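Local coordinates for protein EcmrR transcriptional regulator (Escherichia coli, PDB 6WL5) that probably activates transcription as a MerR-family regulator that senses multiple drugs, its C-terminal domain binding the quaternary ammonium surfactant cetyl-trimethyl-ammonium, at residues 16-21 and 88-93; 55-60 and 69-74; 131-136 and 148-153. All blocks are in the same frame, centred on the assembly; numbering follows the deposited sequence. Where two conformers were deposited one is given.

The three contacts are neighbouring pieces of one antiparallel sheet. Interaction 1 pairs strand 7-23 with strand 88-103, interaction 2 pairs 55-59 with 69-77, and interaction 3 pairs 132-137 with 149-158. Centres of interactions 1 and 2 lie about 9 Å apart, joined by a salt bridge from Arg20 NE to Asp70 OD1 at 2.8 Å. Interactions 2 and 3, about 11 Å apart between centres, share one cetyl-trimethyl-ammonium molecule, and Tyr59 OH probably hydrogen-bonds Glu133 OE2 at 2.7 Å beside its head group. Interactions 1 and 3 are about 17 Å apart between centres, yet Arg132 NH2 reaches Pro93 O at 2.9 Å, probably as a hydrogen bond.

Interaction 1: 16-21 and 88-93; sequences VYSKRF and IFQVIP
Ser18 and Gln90 meet through their side chains where strands 7-23 and 88-103 cross, the axes of the short segments 116° apart and the segments paired over three residues each. From CB of Gln90, CG sits between the backbone N and the carbonyl carbon (chi1 66°), which sends the chain along the face shared with Val16 and Ser18; there CG packs against Val16 CG2 at 3.9 Å. Beyond it the chain is extended, CD passes Ser18 OG, and at the tip NE2 gives a hydrogen bond of 2.8 Å to Ser18 OG, nearly straight and lying in the amide plane. NE2 also bonds Glu72 OE2 on strand 69-77, so a single amide nitrogen serves two acceptors. Ser18 OG in turn donates to Ile88 O at 2.9 Å, tilted 34° from the carbonyl plane. A small hydroxyl suits this place because it both accepts from the amide and donates to the backbone. The neighbouring bond from Ser18 N to the same Ile88 O is weak and strongly bent, whereas Ile88 N to Ser18 O is nearly straight. Farther along, Val16 N and O exchange hydrogen bonds with Gln90 O and N. Val16 CG2 then meets Ile92 CG1 at 3.7 Å, the two branched side chains crossing at about a right angle. On the other face Tyr17 CB lies over the Phe89 ring, 4.0 Å from its centroid, a CH-pi contact at the non-hydrogen-bonded pair. Both aromatic residues also touch Val40 of helix 34-43, which covers this side. The contact is thus an antiparallel pairing in the sheet of the GyrI-like small-molecule-binding domain, with Tyr17 and Phe89 packed on helix 34-43.

Interaction 2: 55-60 and 69-74; sequences CFTLYH and MDVEFC. With 16A (cetyl-trimethyl-ammonium), chain E; 16A (cetyl-trimethyl-ammonium), chain F.
A beta hairpin of the central sheet, strands 55-59 and 69-77, carries this contact and supplies parts of two cetyl-trimethyl-ammonium sites. Phe56 with Cys74 and Leu58 with Glu72 exchange backbone hydrogen bonds both ways, and His60 N adds one to Asp70 O. In the non-hydrogen-bonded pair Tyr59 and Val71, the side chains lie side by side, Tyr59 CE1 touching Val71 CG1 at 3.5 Å. One face of the Tyr59 ring rests on Thr57 CG2; over the opposite face runs the surfactant chain, its C14 3.6 Å from Tyr59 CD1. Met69 SD, a polarisable thioether, comes to the ring edge and touches the ammonium methyl C17 at 3.7 Å. Tyr59 OH bonds Glu133 OE2. Were Tyr59 reduced to an alanine, the alkyl chain would probably lose the ring face it lies on and Glu133 OE2 one of its hydroxyl partners. On this side, too, Cys55 SG approaches the Phe73 ring obliquely and touches C15 of a second surfactant. Glu72, Phe56 and Cys74 occupy the other face. Glu72 CG, opposite its backbone N (chi1 -173°), starts an extended chain whose OE1 accepts from His60 NE2 at 2.8 Å, on its anti side and 34° out of the carboxylate plane. Cys74 CB lies over the Phe56 ring. The result is an antiparallel hairpin with Tyr59 and Met69 lining one surfactant site and Cys55 the other.

Interaction 3: 131-136 and 148-153; sequences PRESYI and WMTEIQ. With 16A (cetyl-trimethyl-ammonium), chain E.
This is the pairing of two antiparallel strands, 132-137 and 149-158, in a beta hairpin whose one face borders the surfactant pocket. Arg132 with Gln153 and Ser134 with Glu151 are hydrogen-bonded pairs, N to O both ways; Glu133-Ile152 lies between them and Tyr135-Thr150 beyond, both non-hydrogen-bonded. Ile136 N closes the row on Met149 O at 3.0 Å. Glu133 is the central side chain on the pocket face: its CG lies 3.7 Å from both Ile152 CD1 and Thr150 CG2. With CG opposite its own backbone N (chi1 -178°) and the rest extended, Glu133 carries its carboxylate past these methyl groups to the ligand. Glu133 OE1 lies 3.3 Å from the ammonium methyl C18, where its negative charge probably helps to balance the cation, and it also bonds Tyr113. Tyr135 OH, which also hydrogen-bonds Thr57 OG1 on strand 55-59, donates over 2.6 Å to the anti lone pair of Glu133 OE2, and Tyr59 holds that same oxygen. Pro131 CG, farther along the alkyl chain, touches C9 at 3.7 Å. On the reverse face Gln153 OE1 packs against Arg132 CB and bonds Tyr54. A buried glutamate held by tyrosine hydroxyls beside a quaternary ammonium is consistent with the cation site of a GyrI-like domain in a multidrug-sensing regulator.

Interaction 1: 16-21 and 88-93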
loop_
_atom_site.group_PDB
_atom_site.type_symbol
_atom_site.label_atom_id
_atom_site.label_comp_id
_atom_site.label_asym_id
_atom_site.label_seq_id
_atom_site.Cartn_x
_atom_site.Cartn_y
_atom_site.Cartn_z
ATOM N N VAL A 16 5.979 9.611 -5.109
ATOM C CA VAL A 16 6.042 8.230 -5.543
ATOM C C VAL A 16 6.080 8.166 -7.064
ATOM O O VAL A 16 5.629 9.072 -7.770
ATOM C CB VAL A 16 4.835 7.397 -5.044
ATOM C CG1 VAL A 16 4.711 7.479 -3.537
ATOM C CG2 VAL A 16 3.516 7.792 -5.736
ATOM N N TYR A 17 6.564 7.037 -7.567
ATOM C CA TYR A 17 6.150 6.562 -8.873
ATOM C C TYR A 17 5.041 5.552 -8.670
ATOM O O TYR A 17 4.949 4.936 -7.602
ATOM C CB TYR A 17 7.299 6.012 -9.712
ATOM C CG TYR A 17 8.038 4.804 -9.223
ATOM C CD1 TYR A 17 7.557 3.518 -9.444
ATOM C CD2 TYR A 17 9.262 4.948 -8.585
ATOM C CE1 TYR A 17 8.287 2.405 -9.022
ATOM C CE2 TYR A 17 9.977 3.855 -8.166
ATOM C CZ TYR A 17 9.486 2.601 -8.375
ATOM O OH TYR A 17 10.254 1.560 -7.949
ATOM N N SER A 18 4.154 5.450 -9.663
ATOM C CA SER A 18 2.914 4.715 -9.459
ATOM C C SER A 18 2.326 4.251 -10.790
ATOM O O SER A 18 2.599 4.825 -11.852
ATOM C CB SER A 18 1.908 5.601 -8.711
ATOM O OG SER A 18 1.549 6.722 -9.516
ATOM N N LYS A 19 1.544 3.180 -10.724
ATOM C CA LYS A 19 0.763 2.721 -11.854
ATOM C C LYS A 19 -0.560 2.191 -11.334
ATOM O O LYS A 19 -0.596 1.513 -10.316
ATOM C CB LYS A 19 1.501 1.630 -12.666
ATOM C CG LYS A 19 0.834 1.338 -14.001
ATOM C CD LYS A 19 1.735 0.543 -14.928
ATOM C CE LYS A 19 1.032 0.151 -16.222
ATOM N NZ LYS A 19 2.009 -0.462 -17.181
ATOM N N ARG A 20 -1.647 2.526 -12.019
ATOM C CA ARG A 20 -2.989 2.167 -11.596
ATOM C C ARG A 20 -3.593 1.157 -12.561
ATOM O O ARG A 20 -3.361 1.222 -13.780
ATOM C CB ARG A 20 -3.866 3.421 -11.528
ATOM C CG ARG A 20 -5.204 3.181 -10.886
ATOM C CD ARG A 20 -5.771 4.499 -10.400
ATOM N NE ARG A 20 -7.137 4.365 -9.914
ATOM C CZ ARG A 20 -7.809 5.375 -9.402
ATOM N NH1 ARG A 20 -7.211 6.568 -9.308
ATOM N NH2 ARG A 20 -9.053 5.216 -8.965
ATOM N N PHE A 21 -4.354 0.223 -12.004
ATOM C CA PHE A 21 -4.827 -0.956 -12.715
ATOM C C PHE A 21 -6.224 -1.335 -12.218
ATOM O O PHE A 21 -6.543 -1.137 -11.050
ATOM C CB PHE A 21 -4.006 -2.236 -12.411
ATOM C CG PHE A 21 -2.536 -2.143 -12.627
ATOM C CD1 PHE A 21 -2.004 -2.488 -13.853
ATOM C CD2 PHE A 21 -1.674 -1.838 -11.586
ATOM C CE1 PHE A 21 -0.642 -2.461 -14.077
ATOM C CE2 PHE A 21 -0.299 -1.837 -11.799
ATOM C CZ PHE A 21 0.210 -2.130 -13.047
ATOM N N ILE A 88 3.553 6.938 -13.512
ATOM C CA ILE A 88 3.475 8.370 -13.275
ATOM C C ILE A 88 3.998 8.731 -11.883
ATOM O O ILE A 88 3.821 7.982 -10.913
ATOM C CB ILE A 88 2.039 8.899 -13.517
ATOM C CG1 ILE A 88 1.120 8.338 -12.457
ATOM C CG2 ILE A 88 1.532 8.552 -14.927
ATOM C CD1 ILE A 88 0.977 9.287 -11.317
ATOM N N PHE A 89 4.671 9.868 -11.804
ATOM C CA PHE A 89 5.088 10.452 -10.539
ATOM C C PHE A 89 3.990 11.377 -10.010
ATOM O O PHE A 89 3.374 12.142 -10.761
ATOM C CB PHE A 89 6.398 11.212 -10.746
ATOM C CG PHE A 89 7.570 10.312 -10.991
ATOM C CD1 PHE A 89 7.839 9.835 -12.262
ATOM C CD2 PHE A 89 8.391 9.932 -9.948
ATOM C CE1 PHE A 89 8.918 8.977 -12.496
ATOM C CE2 PHE A 89 9.477 9.090 -10.166
ATOM C CZ PHE A 89 9.744 8.619 -11.447
ATOM N N GLN A 90 3.713 11.260 -8.717
ATOM C CA GLN A 90 2.701 12.072 -8.064
ATOM C C GLN A 90 3.047 12.204 -6.584
ATOM O O GLN A 90 3.853 11.447 -6.035
ATOM C CB GLN A 90 1.303 11.481 -8.282
ATOM C CG GLN A 90 1.098 10.144 -7.621
ATOM C CD GLN A 90 -0.308 9.607 -7.806
ATOM O OE1 GLN A 90 -1.303 10.217 -7.358
ATOM N NE2 GLN A 90 -0.404 8.451 -8.429
ATOM N N VAL A 91 2.466 13.213 -5.950
ATOM C CA VAL A 91 2.584 13.390 -4.507
ATOM C C VAL A 91 1.377 12.733 -3.858
ATOM O O VAL A 91 0.235 13.051 -4.198
ATOM C CB VAL A 91 2.648 14.880 -4.138
ATOM C CG1 VAL A 91 2.616 15.048 -2.614
ATOM C CG2 VAL A 91 3.878 15.547 -4.764
ATOM N N ILE A 92 1.619 11.814 -2.928
ATOM C CA ILE A 92 0.556 11.159 -2.176
ATOM C C ILE A 92 0.372 11.942 -0.874
ATOM O O ILE A 92 1.343 12.083 -0.113
ATOM C CB ILE A 92 0.895 9.690 -1.900
ATOM C CG1 ILE A 92 1.115 8.894 -3.204
ATOM C CG2 ILE A 92 -0.213 9.036 -1.077
ATOM C CD1 ILE A 92 -0.033 8.911 -4.181
ATOM N N PRO A 93 -0.818 12.455 -0.581
ATOM C CA PRO A 93 -0.935 13.431 0.507
ATOM C C PRO A 93 -0.785 12.805 1.886
ATOM O O PRO A 93 -0.916 11.594 2.079
ATOM C CB PRO A 93 -2.341 14.024 0.310
ATOM C CG PRO A 93 -3.118 12.879 -0.322
ATOM C CD PRO A 93 -2.107 12.226 -1.264
#

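Interaction 2: 55-60 and 69-74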
loop_
_atom_site.group_PDB
_atom_site.type_symbol
_atom_site.label_atom_id
_atom_site.label_comp_id
_atom_site.label_asym_id
_atom_site.label_seq_id
_atom_site.Cartn_x
_atom_site.Cartn_y
_atom_site.Cartn_z
ATOM N N CYS A 55 6.500 1.511 0.272
ATOM C CA CYS A 55 6.052 0.847 -0.947
ATOM C C CYS A 55 4.684 0.282 -0.634
ATOM O O CYS A 55 4.554 -0.501 0.299
ATOM C CB CYS A 55 7.026 -0.275 -1.287
ATOM S SG CYS A 55 6.501 -1.261 -2.699
ATOM N N PHE A 56 3.657 0.715 -1.368
ATOM C CA PHE A 56 2.307 0.418 -0.913
ATOM C C PHE A 56 1.328 0.427 -2.072
ATOM O O PHE A 56 1.548 1.064 -3.119
ATOM C CB PHE A 56 1.825 1.425 0.149
ATOM C CG PHE A 56 1.876 2.853 -0.297
ATOM C CD1 PHE A 56 3.061 3.567 -0.211
ATOM C CD2 PHE A 56 0.749 3.501 -0.785
ATOM C CE1 PHE A 56 3.152 4.898 -0.616
ATOM C CE2 PHE A 56 0.815 4.847 -1.174
ATOM C CZ PHE A 56 2.027 5.548 -1.076
ATOM N N THR A 57 0.257 -0.322 -1.886
ATOM C CA THR A 57 -0.874 -0.302 -2.794
ATOM C C THR A 57 -1.960 0.587 -2.194
ATOM O O THR A 57 -2.319 0.439 -1.024
ATOM C CB THR A 57 -1.434 -1.709 -2.994
ATOM O OG1 THR A 57 -0.416 -2.511 -3.597
ATOM C CG2 THR A 57 -2.708 -1.705 -3.877
ATOM N N LEU A 58 -2.518 1.454 -3.023
ATOM C CA LEU A 58 -3.752 2.127 -2.699
ATOM C C LEU A 58 -4.915 1.325 -3.263
ATOM O O LEU A 58 -4.957 1.034 -4.473
ATOM C CB LEU A 58 -3.741 3.523 -3.307
ATOM C CG LEU A 58 -2.676 4.489 -2.767
ATOM C CD1 LEU A 58 -2.691 5.800 -3.501
ATOM C CD2 LEU A 58 -2.923 4.664 -1.304
ATOM N N TYR A 59 -5.882 1.019 -2.405
ATOM C CA TYR A 59 -7.129 0.371 -2.815
ATOM C C TYR A 59 -8.226 1.423 -2.962
ATOM O O TYR A 59 -8.745 1.912 -1.962
ATOM C CB TYR A 59 -7.512 -0.681 -1.778
ATOM C CG TYR A 59 -6.631 -1.928 -1.909
ATOM C CD1 TYR A 59 -6.967 -2.969 -2.759
ATOM C CD2 TYR A 59 -5.440 -2.054 -1.183
ATOM C CE1 TYR A 59 -6.147 -4.075 -2.914
ATOM C CE2 TYR A 59 -4.620 -3.169 -1.318
ATOM C CZ TYR A 59 -4.984 -4.193 -2.171
ATOM O OH TYR A 59 -4.196 -5.341 -2.288
ATOM N N HIS A 60 -8.582 1.748 -4.206
ATOM C CA HIS A 60 -9.454 2.877 -4.527
ATOM C C HIS A 60 -10.927 2.520 -4.639
ATOM O O HIS A 60 -11.758 3.435 -4.804
ATOM C CB HIS A 60 -8.986 3.511 -5.838
ATOM C CG HIS A 60 -7.679 4.237 -5.724
ATOM N ND1 HIS A 60 -7.471 5.251 -4.813
ATOM C CD2 HIS A 60 -6.530 4.130 -6.436
ATOM C CE1 HIS A 60 -6.256 5.740 -4.964
ATOM N NE2 HIS A 60 -5.664 5.085 -5.950
ATOM N N MET A 69 -10.542 -5.381 -8.828
ATOM C CA MET A 69 -10.194 -4.287 -7.928
ATOM C C MET A 69 -9.480 -3.158 -8.650
ATOM O O MET A 69 -8.664 -3.384 -9.557
ATOM C CB MET A 69 -9.284 -4.811 -6.808
ATOM C CG MET A 69 -9.925 -5.863 -5.938
ATOM S SD MET A 69 -8.759 -6.507 -4.715
ATOM C CE MET A 69 -7.537 -7.372 -5.680
ATOM N N ASP A 70 -9.772 -1.927 -8.196
ATOM C CA ASP A 70 -9.096 -0.705 -8.629
ATOM C C ASP A 70 -7.942 -0.448 -7.664
ATOM O O ASP A 70 -8.158 -0.032 -6.517
ATOM C CB ASP A 70 -10.091 0.459 -8.648
ATOM C CG ASP A 70 -9.515 1.740 -9.239
ATOM O OD1 ASP A 70 -8.286 1.844 -9.503
ATOM O OD2 ASP A 70 -10.332 2.675 -9.418
ATOM N N VAL A 71 -6.703 -0.712 -8.129
ATOM C CA VAL A 71 -5.531 -0.650 -7.280
ATOM C C VAL A 71 -4.486 0.235 -7.921
ATOM O O VAL A 71 -4.399 0.327 -9.143
ATOM C CB VAL A 71 -4.955 -2.067 -7.039
ATOM C CG1 VAL A 71 -5.945 -2.874 -6.220
ATOM C CG2 VAL A 71 -4.519 -2.777 -8.355
ATOM N N GLU A 72 -3.670 0.874 -7.086
ATOM C CA GLU A 72 -2.592 1.738 -7.551
ATOM C C GLU A 72 -1.322 1.397 -6.779
ATOM O O GLU A 72 -1.251 1.595 -5.560
ATOM C CB GLU A 72 -2.978 3.209 -7.403
ATOM C CG GLU A 72 -1.983 4.164 -8.015
ATOM C CD GLU A 72 -2.531 5.576 -8.110
ATOM O OE1 GLU A 72 -3.269 5.953 -7.175
ATOM O OE2 GLU A 72 -2.217 6.298 -9.098
ATOM N N PHE A 73 -0.334 0.854 -7.489
ATOM C CA PHE A 73 0.937 0.546 -6.875
ATOM C C PHE A 73 1.768 1.809 -6.780
ATOM O O PHE A 73 1.949 2.514 -7.788
ATOM C CB PHE A 73 1.716 -0.457 -7.704
ATOM C CG PHE A 73 3.029 -0.764 -7.121
ATOM C CD1 PHE A 73 3.120 -1.534 -5.987
ATOM C CD2 PHE A 73 4.173 -0.199 -7.646
ATOM C CE1 PHE A 73 4.353 -1.826 -5.437
ATOM C CE2 PHE A 73 5.424 -0.504 -7.120
ATOM C CZ PHE A 73 5.505 -1.307 -6.002
ATOM N N CYS A 74 2.351 2.035 -5.611
ATOM C CA CYS A 74 3.161 3.218 -5.336
ATOM C C CYS A 74 4.473 2.869 -4.650
ATOM O O CYS A 74 4.533 2.003 -3.786
ATOM C CB CYS A 74 2.405 4.166 -4.402
ATOM S SG CYS A 74 0.822 4.759 -5.005
HETATM C C1 16A E . -18.955 2.154 6.546
HETATM C C2 16A E . -17.983 1.698 5.469
HETATM C C3 16A E . -17.993 0.180 5.303
HETATM C C4 16A E . -16.703 -0.392 4.706
HETATM C C5 16A E . -15.887 0.569 3.838
HETATM C C6 16A E . -14.821 -0.200 3.065
HETATM C C7 16A E . -14.230 0.534 1.873
HETATM C C8 16A E . -13.376 -0.452 1.085
HETATM C C9 16A E . -11.997 0.102 0.854
HETATM C C10 16A E . -11.402 -0.269 -0.505
HETATM C C11 16A E . -11.324 -1.757 -0.820
HETATM C C12 16A E . -10.326 -2.521 0.040
HETATM C C13 16A E . -9.964 -3.821 -0.680
HETATM C C14 16A E . -8.742 -4.449 -0.037
HETATM C C15 16A E . -8.489 -5.844 -0.583
HETATM C C16 16A E . -7.149 -6.298 -0.076
HETATM N N1 16A E . -6.877 -7.714 -0.370
HETATM C C17 16A E . -7.067 -8.064 -1.790
HETATM C C18 16A E . -5.470 -7.874 0.029
HETATM C C19 16A E . -7.646 -8.581 0.528
HETATM C C1 16A F . 11.623 -18.900 -8.533
HETATM C C2 16A F . 10.663 -18.323 -7.533
HETATM C C3 16A F . 10.347 -16.941 -8.073
HETATM C C4 16A F . 9.986 -16.021 -6.942
HETATM C C5 16A F . 9.851 -14.630 -7.507
HETATM C C6 16A F . 10.206 -13.621 -6.451
HETATM C C7 16A F . 10.103 -12.235 -7.019
HETATM C C8 16A F . 10.279 -11.208 -5.946
HETATM C C9 16A F . 10.189 -9.806 -6.519
HETATM C C10 16A F . 9.798 -8.866 -5.408
HETATM C C11 16A F . 9.182 -7.534 -5.857
HETATM C C12 16A F . 8.603 -6.987 -4.545
HETATM C C13 16A F . 8.095 -5.552 -4.531
HETATM C C14 16A F . 7.945 -4.961 -3.102
HETATM C C15 16A F . 9.106 -4.013 -2.824
HETATM C C16 16A F . 10.073 -4.365 -1.696
HETATM N N1 16A F . 10.318 -3.212 -0.804
HETATM C C17 16A F . 9.225 -3.059 0.162
HETATM C C18 16A F . 11.564 -3.496 -0.088
HETATM C C19 16A F . 10.475 -1.922 -1.491
#

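Interaction 3: 131-136 and 148-153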
loop_
_atom_site.group_PDB
_atom_site.type_symbol
_atom_site.label_atom_id
_atom_site.label_comp_id
_atom_site.label_asym_id
_atom_site.label_seq_id
_atom_site.Cartn_x
_atom_site.Cartn_y
_atom_site.Cartn_z
ATOM N N PRO A 131 -7.619 2.945 1.592
ATOM C CA PRO A 131 -6.664 2.137 2.358
ATOM C C PRO A 131 -5.344 1.939 1.629
ATOM O O PRO A 131 -5.303 1.822 0.406
ATOM C CB PRO A 131 -7.416 0.810 2.545
ATOM C CG PRO A 131 -8.900 1.248 2.556
ATOM C CD PRO A 131 -8.942 2.282 1.477
ATOM N N ARG A 132 -4.263 1.916 2.402
ATOM C CA ARG A 132 -2.926 1.615 1.898
ATOM C C ARG A 132 -2.419 0.307 2.484
ATOM O O ARG A 132 -2.652 0.005 3.662
ATOM C CB ARG A 132 -1.952 2.732 2.288
ATOM C CG ARG A 132 -2.460 4.152 2.113
ATOM C CD ARG A 132 -1.388 5.197 2.285
ATOM N NE ARG A 132 -1.932 6.515 1.990
ATOM C CZ ARG A 132 -1.246 7.639 2.117
ATOM N NH1 ARG A 132 0.014 7.586 2.544
ATOM N NH2 ARG A 132 -1.824 8.813 1.869
ATOM N N GLU A 133 -1.717 -0.461 1.646
ATOM C CA GLU A 133 -1.184 -1.767 2.016
ATOM C C GLU A 133 0.315 -1.683 1.792
ATOM O O GLU A 133 0.775 -1.697 0.653
ATOM C CB GLU A 133 -1.833 -2.832 1.126
ATOM C CG GLU A 133 -1.444 -4.268 1.375
ATOM C CD GLU A 133 -2.356 -5.165 0.535
ATOM O OE1 GLU A 133 -3.413 -5.535 1.060
ATOM O OE2 GLU A 133 -2.023 -5.427 -0.655
ATOM N N SER A 134 1.076 -1.536 2.872
ATOM C CA SER A 134 2.486 -1.180 2.828
ATOM C C SER A 134 3.335 -2.435 3.029
ATOM O O SER A 134 3.313 -3.038 4.114
ATOM C CB SER A 134 2.761 -0.170 3.942
ATOM O OG SER A 134 4.125 0.195 3.963
ATOM N N TYR A 135 4.149 -2.763 2.016
ATOM C CA TYR A 135 4.915 -4.003 1.979
ATOM C C TYR A 135 6.267 -3.751 2.632
ATOM O O TYR A 135 7.025 -2.885 2.181
ATOM C CB TYR A 135 5.115 -4.459 0.523
ATOM C CG TYR A 135 3.760 -4.532 -0.167
ATOM C CD1 TYR A 135 2.844 -5.491 0.185
ATOM C CD2 TYR A 135 3.405 -3.604 -1.132
ATOM C CE1 TYR A 135 1.576 -5.531 -0.404
ATOM C CE2 TYR A 135 2.175 -3.640 -1.731
ATOM C CZ TYR A 135 1.251 -4.584 -1.357
ATOM O OH TYR A 135 0.018 -4.563 -1.979
ATOM N N ILE A 136 6.565 -4.507 3.686
ATOM C CA ILE A 136 7.791 -4.318 4.466
ATOM C C ILE A 136 8.740 -5.493 4.278
ATOM O O ILE A 136 9.798 -5.361 3.638
ATOM C CB ILE A 136 7.439 -4.051 5.951
ATOM C CG1 ILE A 136 6.543 -2.823 6.087
ATOM C CG2 ILE A 136 8.699 -3.895 6.793
ATOM C CD1 ILE A 136 5.882 -2.720 7.430
ATOM N N TRP A 148 6.771 -12.591 7.001
ATOM C CA TRP A 148 6.384 -11.440 6.194
ATOM C C TRP A 148 5.616 -10.413 7.035
ATOM O O TRP A 148 4.954 -10.744 8.031
ATOM C CB TRP A 148 5.529 -11.900 5.036
ATOM C CG TRP A 148 6.259 -12.783 4.084
ATOM C CD1 TRP A 148 7.580 -13.217 4.136
ATOM C CD2 TRP A 148 5.694 -13.353 2.907
ATOM N NE1 TRP A 148 7.854 -13.989 3.028
ATOM C CE2 TRP A 148 6.710 -14.104 2.273
ATOM C CE3 TRP A 148 4.410 -13.299 2.320
ATOM C CZ2 TRP A 148 6.476 -14.804 1.080
ATOM C CZ3 TRP A 148 4.171 -13.999 1.148
ATOM C CH2 TRP A 148 5.208 -14.723 0.526
ATOM N N MET A 149 5.738 -9.147 6.653
ATOM C CA MET A 149 5.167 -8.047 7.421
ATOM C C MET A 149 4.640 -7.013 6.447
ATOM O O MET A 149 5.396 -6.474 5.622
ATOM C CB MET A 149 6.232 -7.440 8.343
ATOM C CG MET A 149 5.832 -6.133 8.939
ATOM S SD MET A 149 7.030 -5.477 10.100
ATOM C CE MET A 149 6.888 -6.755 11.321
ATOM N N THR A 150 3.349 -6.710 6.582
ATOM C CA THR A 150 2.610 -5.796 5.721
ATOM C C THR A 150 1.771 -4.935 6.636
ATOM O O THR A 150 1.013 -5.458 7.465
ATOM C CB THR A 150 1.704 -6.602 4.781
ATOM O OG1 THR A 150 2.456 -7.637 4.117
ATOM C CG2 THR A 150 1.062 -5.760 3.708
ATOM N N GLU A 151 1.893 -3.624 6.495
ATOM C CA GLU A 151 1.119 -2.722 7.321
ATOM C C GLU A 151 -0.095 -2.228 6.557
ATOM O O GLU A 151 0.033 -1.715 5.438
ATOM C CB GLU A 151 1.943 -1.542 7.843
ATOM C CG GLU A 151 1.122 -0.653 8.767
ATOM C CD GLU A 151 1.940 0.335 9.559
ATOM O OE1 GLU A 151 2.557 -0.055 10.583
ATOM O OE2 GLU A 151 1.959 1.514 9.155
ATOM N N ILE A 152 -1.266 -2.400 7.158
ATOM C CA ILE A 152 -2.530 -1.923 6.569
ATOM C C ILE A 152 -2.883 -0.597 7.230
ATOM O O ILE A 152 -2.896 -0.507 8.459
ATOM C CB ILE A 152 -3.675 -2.945 6.707
ATOM C CG1 ILE A 152 -3.277 -4.344 6.205
ATOM C CG2 ILE A 152 -4.895 -2.421 5.935
ATOM C CD1 ILE A 152 -2.629 -4.373 4.828
ATOM N N GLN A 153 -3.123 0.429 6.416
ATOM C CA GLN A 153 -3.299 1.811 6.889
ATOM C C GLN A 153 -4.632 2.354 6.391
ATOM O O GLN A 153 -4.818 2.546 5.195
ATOM C CB GLN A 153 -2.143 2.695 6.393
ATOM C CG GLN A 153 -0.749 2.041 6.563
ATOM C CD GLN A 153 0.374 2.869 5.975
ATOM O OE1 GLN A 153 0.250 3.434 4.879
ATOM N NE2 GLN A 153 1.517 2.872 6.660
HETATM C C1 16A E . -18.955 2.154 6.546
HETATM C C2 16A E . -17.983 1.698 5.469
HETATM C C3 16A E . -17.993 0.180 5.303
HETATM C C4 16A E . -16.703 -0.392 4.706
HETATM C C5 16A E . -15.887 0.569 3.838
HETATM C C6 16A E . -14.821 -0.200 3.065
HETATM C C7 16A E . -14.230 0.534 1.873
HETATM C C8 16A E . -13.376 -0.452 1.085
HETATM C C9 16A E . -11.997 0.102 0.854
HETATM C C10 16A E . -11.402 -0.269 -0.505
HETATM C C11 16A E . -11.324 -1.757 -0.820
HETATM C C12 16A E . -10.326 -2.521 0.040
HETATM C C13 16A E . -9.964 -3.821 -0.680
HETATM C C14 16A E . -8.742 -4.449 -0.037
HETATM C C15 16A E . -8.489 -5.844 -0.583
HETATM C C16 16A E . -7.149 -6.298 -0.076
HETATM N N1 16A E . -6.877 -7.714 -0.370
HETATM C C17 16A E . -7.067 -8.064 -1.790
HETATM C C18 16A E . -5.470 -7.874 0.029
HETATM C C19 16A E . -7.646 -8.581 0.528
#